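Local coordinates for glycoside Hydrolase (Bacteroides uniformis, PDB 5TA0), which probably hydrolyses agarose-type galactans as a family GH86 glycoside hydrolase, and holds neoagarooctaose in its barrel cleft, at residues N140-F145 with E199-P204. Sequence-based numbering, arbitrary orientation.
Sequences NQFSPF and EVINEP. With GAL (beta-D-galactopyranose), chain C; AAL (3,6-anhydro-alpha-L-galactopyranose), chain B; GAL (beta-D-galactopyranose), chain D; AAL (3,6-anhydro-alpha-L-galactopyranose), chain E.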
ATOM      1  N   ASN A 140      17.568  -0.805   2.950  1.00  6.36           N
ATOM      2  CA  ASN A 140      18.605  -1.816   2.703  1.00  6.50           C
ATOM      3  C   ASN A 140      17.968  -3.133   2.281  1.00  6.74           C
ATOM      4  O   ASN A 140      17.044  -3.633   2.951  1.00  7.02           O
ATOM      5  CB  ASN A 140      19.410  -2.074   3.975  1.00  6.70           C
ATOM      6  CG  ASN A 140      20.231  -0.891   4.382  1.00  7.04           C
ATOM      7  OD1 ASN A 140      21.270  -0.613   3.780  1.00  7.17           O
ATOM      8  ND2 ASN A 140      19.729  -0.136   5.358  1.00  7.07           N
ATOM      9  N   GLN A 141      18.510  -3.751   1.231  1.00  6.82           N
ATOM     10  CA  GLN A 141      18.243  -5.179   1.009  1.00  6.86           C
ATOM     11  C   GLN A 141      18.795  -5.986   2.189  1.00  6.92           C
ATOM     12  O   GLN A 141      19.644  -5.521   2.950  1.00  6.87           O
ATOM     13  CB  GLN A 141      18.870  -5.636  -0.293  1.00  7.63           C
ATOM     14  CG  GLN A 141      18.215  -5.032  -1.513  1.00  8.64           C
ATOM     15  CD  GLN A 141      18.910  -5.410  -2.793  1.00 10.43           C
ATOM     16  OE1 GLN A 141      19.322  -6.583  -2.990  1.00 12.50           O
ATOM     17  NE2 GLN A 141      19.098  -4.432  -3.663  1.00 10.77           N
ATOM     18  N   PHE A 142      18.235  -7.170   2.380  1.00  6.70           N
ATOM     19  CA  PHE A 142      18.545  -7.979   3.537  1.00  6.96           C
ATOM     20  C   PHE A 142      20.047  -8.233   3.742  1.00  7.14           C
ATOM     21  O   PHE A 142      20.548  -8.117   4.868  1.00  7.17           O
ATOM     22  CB  PHE A 142      17.805  -9.315   3.483  1.00  6.84           C
ATOM     23  CG  PHE A 142      18.041 -10.161   4.704  1.00  6.94           C
ATOM     24  CD1 PHE A 142      18.991 -11.192   4.705  1.00  6.92           C
ATOM     25  CD2 PHE A 142      17.388  -9.877   5.888  1.00  7.20           C
ATOM     26  CE1 PHE A 142      19.231 -11.923   5.854  1.00  7.30           C
ATOM     27  CE2 PHE A 142      17.634 -10.602   7.033  1.00  7.30           C
ATOM     28  CZ  PHE A 142      18.544 -11.634   7.005  1.00  7.38           C
ATOM     29  N   SER A 143      20.752  -8.570   2.664  1.00  7.80           N
ATOM     30  CA  SER A 143      22.149  -9.004   2.735  1.00  8.82           C
ATOM     31  C   SER A 143      23.029  -8.027   1.987  1.00  8.35           C
ATOM     32  O   SER A 143      22.650  -7.596   0.912  1.00  9.21           O
ATOM     33  CB  SER A 143      22.258 -10.374   2.080  1.00 10.75           C
ATOM     34  OG  SER A 143      23.555 -10.901   2.223  1.00 15.09           O
ATOM     35  N   PRO A 144      24.208  -7.659   2.508  1.00  8.01           N
ATOM     36  CA  PRO A 144      24.805  -8.153   3.740  1.00  7.92           C
ATOM     37  C   PRO A 144      24.511  -7.281   4.972  1.00  7.21           C
ATOM     38  O   PRO A 144      25.150  -7.418   5.998  1.00  7.75           O
ATOM     39  CB  PRO A 144      26.297  -8.160   3.377  1.00  8.28           C
ATOM     40  CG  PRO A 144      26.437  -6.994   2.474  1.00  8.31           C
ATOM     41  CD  PRO A 144      25.157  -6.861   1.711  1.00  8.33           C
ATOM     42  N   PHE A 145      23.518  -6.399   4.876  1.00  6.70           N
ATOM     43  CA  PHE A 145      23.180  -5.450   5.959  1.00  6.61           C
ATOM     44  C   PHE A 145      22.810  -6.143   7.271  1.00  6.56           C
ATOM     45  O   PHE A 145      23.228  -5.690   8.345  1.00  6.60           O
ATOM     46  CB  PHE A 145      22.038  -4.521   5.488  1.00  6.34           C
ATOM     47  CG  PHE A 145      21.683  -3.425   6.467  1.00  6.55           C
ATOM     48  CD1 PHE A 145      22.549  -2.380   6.708  1.00  6.79           C
ATOM     49  CD2 PHE A 145      20.486  -3.451   7.141  1.00  6.66           C
ATOM     50  CE1 PHE A 145      22.209  -1.352   7.580  1.00  6.75           C
ATOM     51  CE2 PHE A 145      20.147  -2.422   8.019  1.00  6.87           C
ATOM     52  CZ  PHE A 145      21.010  -1.382   8.242  1.00  6.86           C
ATOM     53  N   GLU A 199      13.405   3.107   5.539  1.00  6.35           N
ATOM     54  CA  GLU A 199      13.074   1.781   6.022  1.00  6.22           C
ATOM     55  C   GLU A 199      14.365   1.120   6.467  1.00  5.94           C
ATOM     56  O   GLU A 199      15.415   1.344   5.892  1.00  6.09           O
ATOM     57  CB  GLU A 199      12.417   0.942   4.927  1.00  6.33           C
ATOM     58  CG  GLU A 199      11.100   1.471   4.353  1.00  6.43           C
ATOM     59  CD  GLU A 199      10.622   0.600   3.198  1.00  6.65           C
ATOM     60  OE1 GLU A 199      11.367   0.447   2.206  1.00  7.23           O
ATOM     61  OE2 GLU A 199       9.503   0.012   3.336  1.00  7.17           O
ATOM     62  N   VAL A 200      14.273   0.285   7.496  1.00  5.79           N
ATOM     63  CA  VAL A 200      15.483  -0.370   8.014  1.00  5.93           C
ATOM     64  C   VAL A 200      16.004  -1.435   7.045  1.00  5.92           C
ATOM     65  O   VAL A 200      17.176  -1.425   6.629  1.00  6.63           O
ATOM     66  CB  VAL A 200      15.221  -0.944   9.428  1.00  5.84           C
ATOM     67  CG1 VAL A 200      16.358  -1.852   9.895  1.00  6.06           C
ATOM     68  CG2 VAL A 200      15.010   0.214  10.417  1.00  5.92           C
ATOM     69  N   ILE A 201      15.132  -2.379   6.709  1.00  5.86           N
ATOM     70  CA  ILE A 201      15.583  -3.584   5.982  1.00  5.84           C
ATOM     71  C   ILE A 201      14.432  -4.230   5.237  1.00  5.80           C
ATOM     72  O   ILE A 201      13.326  -4.365   5.773  1.00  6.02           O
ATOM     73  CB  ILE A 201      16.304  -4.554   6.956  1.00  6.20           C
ATOM     74  CG1 ILE A 201      17.030  -5.683   6.222  1.00  6.58           C
ATOM     75  CG2 ILE A 201      15.350  -5.079   8.022  1.00  6.22           C
ATOM     76  CD1 ILE A 201      17.867  -6.522   7.129  1.00  6.80           C
ATOM     77  N   ASN A 202      14.682  -4.652   4.005  1.00  5.89           N
ATOM     78  CA  ASN A 202      13.636  -5.215   3.156  1.00  6.17           C
ATOM     79  C   ASN A 202      13.303  -6.680   3.470  1.00  6.13           C
ATOM     80  O   ASN A 202      14.198  -7.530   3.464  1.00  6.25           O
ATOM     81  CB  ASN A 202      14.091  -5.122   1.700  1.00  6.37           C
ATOM     82  CG  ASN A 202      13.018  -5.499   0.719  1.00  6.97           C
ATOM     83  OD1 ASN A 202      12.022  -4.806   0.582  1.00  7.68           O
ATOM     84  ND2 ASN A 202      13.223  -6.612  -0.006  1.00  7.75           N
ATOM     85  N   GLU A 203      12.028  -6.986   3.763  1.00  6.21           N
ATOM     86  CA  GLU A 203      11.523  -8.369   3.872  1.00  6.43           C
ATOM     87  C   GLU A 203      12.437  -9.298   4.682  1.00  6.50           C
ATOM     88  O   GLU A 203      12.862 -10.366   4.227  1.00  6.45           O
ATOM     89  CB  GLU A 203      11.267  -8.919   2.465  1.00  6.66           C
ATOM     90  CG  GLU A 203      10.237  -8.090   1.705  1.00  7.14           C
ATOM     91  CD  GLU A 203       9.756  -8.678   0.405  1.00  8.19           C
ATOM     92  OE1 GLU A 203      10.448  -9.555  -0.139  1.00  9.21           O
ATOM     93  OE2 GLU A 203       8.702  -8.187  -0.081  1.00  8.55           O
ATOM     94  N   PRO A 204      12.722  -8.912   5.933  1.00  6.20           N
ATOM     95  CA  PRO A 204      13.721  -9.644   6.692  1.00  6.47           C
ATOM     96  C   PRO A 204      13.331 -11.035   7.150  1.00  6.71           C
ATOM     97  O   PRO A 204      14.198 -11.912   7.185  1.00  6.80           O
ATOM     98  CB  PRO A 204      14.016  -8.726   7.875  1.00  6.37           C
ATOM     99  CG  PRO A 204      12.733  -7.948   8.072  1.00  6.40           C
ATOM    100  CD  PRO A 204      12.257  -7.712   6.651  1.00  6.16           C
TER
HETATM  101  C1  GAL C   5      17.314  -4.110  -6.786  1.00 20.38           C
HETATM  102  C2  GAL C   5      18.274  -2.958  -7.096  1.00 20.96           C
HETATM  103  C3  GAL C   5      19.419  -3.389  -8.020  1.00 22.35           C
HETATM  104  C4  GAL C   5      20.060  -4.669  -7.497  1.00 22.29           C
HETATM  105  C5  GAL C   5      18.981  -5.730  -7.295  1.00 22.47           C
HETATM  106  C6  GAL C   5      19.530  -7.059  -6.781  1.00 23.49           C
HETATM  107  O2  GAL C   5      17.505  -1.915  -7.697  1.00 21.68           O
HETATM  108  O3  GAL C   5      20.374  -2.322  -8.171  1.00 24.32           O
HETATM  109  O4  GAL C   5      20.677  -4.419  -6.223  1.00 21.54           O
HETATM  110  O5  GAL C   5      18.016  -5.263  -6.340  1.00 20.26           O
HETATM  111  O6  GAL C   5      18.460  -7.999  -6.583  1.00 26.56           O
HETATM  112  C1  AAL B   4      13.076  -5.852  -4.341  1.00 20.10           C
HETATM  113  C2  AAL B   4      14.128  -5.308  -3.353  1.00 20.27           C
HETATM  114  C3  AAL B   4      14.958  -4.190  -3.961  1.00 18.78           C
HETATM  115  C4  AAL B   4      15.516  -4.640  -5.292  1.00 19.38           C
HETATM  116  C5  AAL B   4      14.263  -4.634  -6.109  1.00 19.71           C
HETATM  117  C6  AAL B   4      13.626  -3.349  -5.685  1.00 19.87           C
HETATM  118  O2  AAL B   4      15.036  -6.340  -2.952  1.00 20.69           O
HETATM  119  O3  AAL B   4      14.073  -3.131  -4.342  1.00 19.35           O
HETATM  120  O4  AAL B   4      16.413  -3.627  -5.793  1.00 19.76           O
HETATM  121  O5  AAL B   4      13.403  -5.712  -5.727  1.00 19.87           O
HETATM  122  C1  GAL D   3      10.388  -9.936  -4.136  1.00 21.92           C
HETATM  123  C2  GAL D   3      11.241  -8.806  -3.583  1.00 21.69           C
HETATM  124  C3  GAL D   3      11.650  -7.768  -4.614  1.00 21.98           C
HETATM  125  C4  GAL D   3      11.897  -8.361  -5.997  1.00 23.58           C
HETATM  126  C5  GAL D   3      10.837  -9.346  -6.408  1.00 23.51           C
HETATM  127  C6  GAL D   3      11.053 -10.007  -7.782  1.00 24.53           C
HETATM  128  O2  GAL D   3      10.521  -8.122  -2.567  1.00 20.73           O
HETATM  129  O3  GAL D   3      12.873  -7.241  -4.079  1.00 21.27           O
HETATM  130  O4  GAL D   3      13.178  -9.015  -5.971  1.00 24.18           O
HETATM  131  O5  GAL D   3      10.856 -10.372  -5.416  1.00 23.29           O
HETATM  132  O6  GAL D   3      11.031  -9.070  -8.874  1.00 23.51           O
HETATM  133  C1  AAL E   2       9.098 -14.931  -3.126  1.00 20.77           C
HETATM  134  C2  AAL E   2      10.214 -14.530  -4.089  1.00 21.83           C
HETATM  135  C3  AAL E   2      10.850 -13.264  -3.572  1.00 21.13           C
HETATM  136  C4  AAL E   2       9.845 -12.149  -3.486  1.00 21.49           C
HETATM  137  C5  AAL E   2       9.076 -12.628  -2.288  1.00 20.39           C
HETATM  138  C6  AAL E   2      10.189 -12.984  -1.332  1.00 19.54           C
HETATM  139  O2  AAL E   2       9.698 -14.303  -5.408  1.00 22.06           O
HETATM  140  O3  AAL E   2      11.237 -13.471  -2.200  1.00 20.95           O
HETATM  141  O4  AAL E   2      10.523 -10.961  -3.148  1.00 23.12           O
HETATM  142  O5  AAL E   2       8.341 -13.786  -2.694  1.00 18.88           O
HETATM  143  O   HOH W   1      15.987  -7.970   0.637  1.00 10.24           O
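Asn140 ND2 donates to Val200 O (3.1 Å, 167° at the hydrogen) where strands 134-140 and 197-199 of the barrel run into active-site loops. The bond lies in the Asn140 amide plane, and ND2 also stands 3.3 Å above the Phe145 ring centre. A second bond, Asn202 N to Asn140 O at 2.8 Å, joins the backbones. Packing is tight on this side: CD1 of Ile201 reaches CD2 of Phe142 at 3.6 Å and meets the edge of the Phe145 ring, its CG1 standing opposite the backbone N (chi1 -169°), and Pro204 CB lies 4.1 Å from Phe142 CD2. Towards the sugars the segments meet less directly, bridged by a water that accepts from Phe142 N and Asn202 ND2. Here extended Gln141 donates from NE2 to O4 of the chain C galactose (3.0 Å), its OE1 bound by Lys89, whereas Asn202 OD1 is held by Arg83. With an alanine in place of Gln141, the galactose O4 is likely to lose this donor and Lys89 this acceptor. Glu203 OE1 lies 2.8 Å from O2 of the chain D galactose. Apolar contacts and two hydrogen bonds hold the loops together, and polar groups face the bound oligosaccharide, consistent with a role in holding it.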